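Local coordinates for HpuA (Kingella denitrificans ATCC 33394, PDB 5EC6), which probably binds haemoglobin as an outer-membrane lipoprotein receptor of the Neisseriaceae, serving the uptake of haem iron, at residues Thr172-Tyr177 and Thr213-Thr218; Gly219-Thr224 and Arg238-Asn243. All coordinates share one frame; numbering follows the deposited sequence.

Contact 1. Residues Thr172-Tyr177 and Thr213-Thr218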
loop_
_atom_site.group_PDB
_atom_site.type_symbol
_atom_site.label_atom_id
_atom_site.label_comp_id
_atom_site.label_asym_id
_atom_site.label_seq_id
_atom_site.Cartn_x
_atom_site.Cartn_y
_atom_site.Cartn_z
ATOM N N THR A 172 -8.947 -8.358 19.073
ATOM C CA THR A 172 -10.382 -8.088 19.320
ATOM C C THR A 172 -10.848 -6.782 18.687
ATOM O O THR A 172 -10.050 -5.890 18.389
ATOM C CB THR A 172 -10.703 -8.024 20.838
ATOM O OG1 THR A 172 -10.051 -6.884 21.443
ATOM C CG2 THR A 172 -10.242 -9.313 21.545
ATOM N N GLY A 173 -12.146 -6.638 18.518
ATOM C CA GLY A 173 -12.724 -5.380 18.111
ATOM C C GLY A 173 -12.689 -5.175 16.602
ATOM O O GLY A 173 -12.708 -6.103 15.860
ATOM N N LYS A 174 -12.695 -3.914 16.215
ATOM C CA LYS A 174 -12.850 -3.547 14.813
ATOM C C LYS A 174 -11.885 -2.405 14.486
ATOM O O LYS A 174 -11.513 -1.616 15.341
ATOM C CB LYS A 174 -14.293 -3.154 14.482
ATOM C CG LYS A 174 -15.215 -4.361 14.363
ATOM C CD LYS A 174 -16.682 -3.990 14.142
ATOM C CE LYS A 174 -16.930 -3.383 12.762
ATOM N NZ LYS A 174 -18.375 -3.133 12.458
ATOM N N ALA A 175 -11.522 -2.334 13.211
ATOM C CA ALA A 175 -10.763 -1.182 12.689
ATOM C C ALA A 175 -11.202 -0.876 11.271
ATOM O O ALA A 175 -11.525 -1.787 10.511
ATOM C CB ALA A 175 -9.297 -1.541 12.636
ATOM N N THR A 176 -11.224 0.406 10.958
ATOM C CA THR A 176 -11.599 0.900 9.642
ATOM C C THR A 176 -10.424 1.637 9.011
ATOM O O THR A 176 -9.777 2.490 9.628
ATOM C CB THR A 176 -12.829 1.815 9.793
ATOM O OG1 THR A 176 -13.925 1.023 10.284
ATOM C CG2 THR A 176 -13.237 2.435 8.517
ATOM N N TYR A 177 -10.211 1.323 7.736
ATOM C CA TYR A 177 -9.076 1.794 6.945
ATOM C C TYR A 177 -9.605 2.610 5.754
ATOM O O TYR A 177 -10.643 2.294 5.177
ATOM C CB TYR A 177 -8.228 0.621 6.448
ATOM C CG TYR A 177 -7.596 -0.209 7.543
ATOM C CD1 TYR A 177 -8.342 -1.195 8.216
ATOM C CD2 TYR A 177 -6.278 -0.013 7.917
ATOM C CE1 TYR A 177 -7.803 -1.908 9.258
ATOM C CE2 TYR A 177 -5.709 -0.737 8.924
ATOM C CZ TYR A 177 -6.458 -1.676 9.623
ATOM O OH TYR A 177 -5.903 -2.424 10.643
ATOM N N THR A 213 -13.100 -2.383 6.429
ATOM C CA THR A 213 -13.165 -2.640 7.852
ATOM C C THR A 213 -12.858 -4.098 8.154
ATOM O O THR A 213 -13.384 -5.034 7.501
ATOM C CB THR A 213 -14.530 -2.214 8.398
ATOM O OG1 THR A 213 -14.564 -0.794 8.404
ATOM C CG2 THR A 213 -14.806 -2.702 9.787
ATOM N N VAL A 214 -12.021 -4.258 9.185
ATOM C CA VAL A 214 -11.657 -5.551 9.716
ATOM C C VAL A 214 -12.400 -5.738 11.022
ATOM O O VAL A 214 -12.316 -4.889 11.934
ATOM C CB VAL A 214 -10.140 -5.685 9.942
ATOM C CG1 VAL A 214 -9.858 -7.034 10.590
ATOM C CG2 VAL A 214 -9.359 -5.561 8.652
ATOM N N ASN A 215 -13.126 -6.856 11.129
ATOM C CA ASN A 215 -13.710 -7.295 12.392
ATOM C C ASN A 215 -12.848 -8.444 12.922
ATOM O O ASN A 215 -12.823 -9.509 12.334
ATOM C CB ASN A 215 -15.141 -7.737 12.208
ATOM C CG ASN A 215 -15.812 -8.022 13.519
ATOM O OD1 ASN A 215 -15.212 -8.653 14.394
ATOM N ND2 ASN A 215 -17.042 -7.550 13.681
ATOM N N PHE A 216 -12.081 -8.161 13.964
ATOM C CA PHE A 216 -11.173 -9.116 14.564
ATOM C C PHE A 216 -11.947 -10.128 15.428
ATOM O O PHE A 216 -11.400 -11.182 15.729
ATOM C CB PHE A 216 -10.130 -8.406 15.421
ATOM C CG PHE A 216 -9.156 -7.556 14.613
ATOM C CD1 PHE A 216 -8.050 -8.117 14.033
ATOM C CD2 PHE A 216 -9.409 -6.212 14.402
ATOM C CE1 PHE A 216 -7.123 -7.334 13.321
ATOM C CE2 PHE A 216 -8.513 -5.443 13.644
ATOM C CZ PHE A 216 -7.394 -6.017 13.090
ATOM N N ASN A 217 -13.153 -9.795 15.849
ATOM C CA ASN A 217 -14.001 -10.766 16.627
ATOM C C ASN A 217 -14.387 -11.926 15.734
ATOM O O ASN A 217 -14.295 -13.085 16.136
ATOM C CB ASN A 217 -15.241 -10.105 17.212
ATOM C CG ASN A 217 -14.950 -8.888 18.019
ATOM O OD1 ASN A 217 -13.968 -8.845 18.762
ATOM N ND2 ASN A 217 -15.795 -7.852 17.868
ATOM N N THR A 218 -14.810 -11.626 14.515
ATOM C CA THR A 218 -15.296 -12.641 13.568
ATOM C C THR A 218 -14.276 -13.056 12.534
ATOM O O THR A 218 -14.433 -14.045 11.792
ATOM C CB THR A 218 -16.520 -12.091 12.803
ATOM O OG1 THR A 218 -16.096 -10.930 12.052
ATOM C CG2 THR A 218 -17.686 -11.779 13.691
#
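The Phe216 ring turns one edge to Gly173 and Ala175, and one face to Val214 of the preceding strand 208-215. Val214 CG1 sits over the centre of that face, 3.6 Å above the ring plane. Gly173 O lies at the edge, in plane, 3.6 Å from Phe216 CD2. Ala175 CB also meets this edge, 4.1 Å from Phe216 CE2. The Tyr177 ring reaches the same apolar side, where its CE1 meets Val214 CG2. Its hydroxyl bonds to Gly281 O.

Ala175 and Val214 form an antiparallel hydrogen-bonded pair, with Ala175 N to Val214 O at 3.0 Å and Val214 N to Ala175 O at 2.8 Å. Phe216 N adds a bond to Gly173 O. Gly173 N gives a nearly straight bond (173°) to Asn217 OD1, 2.9 Å long, from above the amide plane. At the backbone angles of Gly173 a side chain would jam against Thr172 O.

The other face is polar. Thr176 OG1 and Thr213 OG1 are 2.7 Å apart and hydrogen-bonded. Thr176 OG1 also bonds to Leu319 N, and Thr213 OG1 to His318 ND1. In one of its two modelled conformers, the Lys174 chain bends at chi3 (69°). This carries CE past Asn215 to Thr213 CG2, 3.7 Å away, while NZ bonds to Ser317 O and pairs with Asp315. Asn215 ND2 bonds to Asp315 O and Ser313 O, so the C-terminal segment lies over this face. Asn215 OD1 accepts from Thr218 N, forming an Asx motif where strand 208-215 ends. Strands 174-185 and 208-215 are antiparallel neighbours, consistent with the beta-barrel part of this receptor.

Contact 2. Residues Gly219-Thr224 and Arg238-Asn243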
loop_
_atom_site.group_PDB
_atom_site.type_symbol
_atom_site.label_atom_id
_atom_site.label_comp_id
_atom_site.label_asym_id
_atom_site.label_seq_id
_atom_site.Cartn_x
_atom_site.Cartn_y
_atom_site.Cartn_z
ATOM N N GLY A 219 -13.161 -12.312 12.451
ATOM C CA GLY A 219 -12.136 -12.578 11.445
ATOM C C GLY A 219 -12.580 -12.311 10.019
ATOM O O GLY A 219 -12.311 -13.104 9.148
ATOM N N LYS A 220 -13.287 -11.210 9.813
ATOM C CA LYS A 220 -13.817 -10.836 8.514
ATOM C C LYS A 220 -13.336 -9.453 8.078
ATOM O O LYS A 220 -13.103 -8.586 8.917
ATOM C CB LYS A 220 -15.345 -10.859 8.500
ATOM C CG LYS A 220 -15.928 -12.275 8.665
ATOM C CD LYS A 220 -15.563 -13.218 7.527
ATOM C CE LYS A 220 -16.457 -14.448 7.551
ATOM N NZ LYS A 220 -16.181 -15.410 6.488
ATOM N N LEU A 221 -13.228 -9.235 6.769
ATOM C CA LEU A 221 -12.979 -7.934 6.179
ATOM C C LEU A 221 -14.047 -7.591 5.149
ATOM O O LEU A 221 -14.407 -8.414 4.313
ATOM C CB LEU A 221 -11.626 -7.886 5.520
ATOM C CG LEU A 221 -11.114 -6.602 4.859
ATOM C CD1 LEU A 221 -9.596 -6.554 4.804
ATOM C CD2 LEU A 221 -11.621 -6.505 3.453
ATOM N N GLY A 222 -14.587 -6.380 5.260
ATOM C CA GLY A 222 -15.569 -5.868 4.312
ATOM C C GLY A 222 -15.230 -4.489 3.793
ATOM O O GLY A 222 -14.387 -3.771 4.357
ATOM N N GLY A 223 -15.887 -4.111 2.703
ATOM C CA GLY A 223 -15.826 -2.765 2.182
ATOM C C GLY A 223 -15.745 -2.742 0.669
ATOM O O GLY A 223 -15.773 -3.771 0.024
ATOM N N THR A 224 -15.671 -1.533 0.101
ATOM C CA THR A 224 -15.736 -1.322 -1.321
ATOM C C THR A 224 -14.692 -0.324 -1.765
ATOM O O THR A 224 -14.590 0.774 -1.197
ATOM C CB THR A 224 -17.136 -0.801 -1.726
ATOM O OG1 THR A 224 -18.113 -1.800 -1.407
ATOM C CG2 THR A 224 -17.206 -0.495 -3.225
ATOM N N ARG A 238 -16.394 -9.489 -0.847
ATOM C CA ARG A 238 -17.503 -10.409 -0.673
ATOM C C ARG A 238 -17.364 -11.345 0.529
ATOM O O ARG A 238 -18.288 -11.446 1.348
ATOM C CB ARG A 238 -17.758 -11.207 -1.940
ATOM C CG ARG A 238 -18.277 -10.322 -3.101
ATOM C CD ARG A 238 -19.641 -9.756 -2.827
ATOM N NE ARG A 238 -20.180 -9.065 -3.981
ATOM C CZ ARG A 238 -21.413 -8.566 -4.072
ATOM N NH1 ARG A 238 -22.273 -8.689 -3.076
ATOM N NH2 ARG A 238 -21.795 -7.957 -5.198
ATOM N N ASP A 239 -16.334 -12.162 0.576
ATOM C CA ASP A 239 -16.132 -13.020 1.743
ATOM C C ASP A 239 -14.627 -13.133 1.929
ATOM O O ASP A 239 -13.949 -13.839 1.185
ATOM C CB ASP A 239 -16.699 -14.411 1.535
ATOM C CG ASP A 239 -16.692 -15.220 2.847
ATOM O OD1 ASP A 239 -16.463 -14.615 3.895
ATOM O OD2 ASP A 239 -17.010 -16.408 2.819
ATOM N N VAL A 240 -14.145 -12.358 2.880
ATOM C CA VAL A 240 -12.728 -12.268 3.136
ATOM C C VAL A 240 -12.459 -12.583 4.605
ATOM O O VAL A 240 -12.959 -11.918 5.481
ATOM C CB VAL A 240 -12.216 -10.860 2.755
ATOM C CG1 VAL A 240 -10.724 -10.734 3.054
ATOM C CG2 VAL A 240 -12.456 -10.578 1.270
ATOM N N ASN A 241 -11.635 -13.621 4.823
ATOM C CA ASN A 241 -11.275 -14.064 6.152
ATOM C C ASN A 241 -9.915 -13.543 6.577
ATOM O O ASN A 241 -9.018 -13.484 5.745
ATOM C CB ASN A 241 -11.274 -15.585 6.203
ATOM C CG ASN A 241 -12.684 -16.155 6.058
ATOM O OD1 ASN A 241 -13.537 -15.944 6.913
ATOM N ND2 ASN A 241 -12.945 -16.791 4.936
ATOM N N VAL A 242 -9.803 -13.230 7.862
ATOM C CA VAL A 242 -8.614 -12.611 8.434
ATOM C C VAL A 242 -8.034 -13.588 9.448
ATOM O O VAL A 242 -8.792 -14.038 10.342
ATOM C CB VAL A 242 -8.950 -11.301 9.107
ATOM C CG1 VAL A 242 -7.657 -10.645 9.601
ATOM C CG2 VAL A 242 -9.700 -10.385 8.158
ATOM N N ASN A 243 -6.747 -13.911 9.270
ATOM C CA ASN A 243 -6.035 -14.894 10.129
ATOM C C ASN A 243 -4.734 -14.199 10.546
ATOM O O ASN A 243 -3.884 -13.971 9.693
ATOM C CB ASN A 243 -5.742 -16.188 9.371
ATOM C CG ASN A 243 -7.010 -17.015 9.062
ATOM O OD1 ASN A 243 -7.500 -17.769 9.928
ATOM N ND2 ASN A 243 -7.547 -16.894 7.831
HETATM O O HOH W 1 -16.075 -10.569 4.123
#
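Lys220 lies alongside Asn241, both side chains pointing the same way, and its CE comes within 3.3 Å of Asn241 OD1. The chain bends at chi2 (-63°), which brings NZ over to the neighbouring strand. There NZ makes two bonds. One goes to Asn241 OD1 at 2.7 Å, tilted 31° from the carbonyl plane. The other is a salt bridge to Asp239 OD1, also 2.7 Å, which uses the syn lone pair. Asp239 OD2 and Asn241 ND2 both bond to a glycerol, probably from the crystallisation liquor.

Beneath this polar group the backbones pair. Val242 N bonds to Gly219 O at 2.8 Å, and Leu221 N to Val240 O. Beyond them the strands part, and a water links Leu221 O to Val240 N. Gly219 has positive phi and belongs with Lys220 to a G1 beta bulge facing Asn215.

On the opposite face Leu221 CB packs on Val240 CG1 at 3.9 Å and on Val242 CG2 at 4.1 Å. Phe247 touches Leu221 and Val240. Here Leu221 and Val240 take one face of the hairpin, and Lys220 with Asn241 the other, where the end of Asp239 joins them. Asp239 probably offsets the lysine charge, while Asn241 adds a neutral acceptor.

How the contacts relate
Along the chain contact 1 closes before contact 2 opens, and strands 208-215 and 220-225 are neighbours in the sheet. The centres of the two contacts are about 9 Å apart. Thr213 N to Gly222 O and Asn215 N to Lys220 O, both 2.8 Å, are probable hydrogen bonds joining them. Val214 also touches Leu221 and Val242, which continues the apolar face from one contact to the other. Contact 1 is buried, and its polar side chains are satisfied largely by the C-terminal segment. Contact 2 is only partly buried. Its polar side relies on a salt bridge within the hairpin, and a water takes part where its strands diverge.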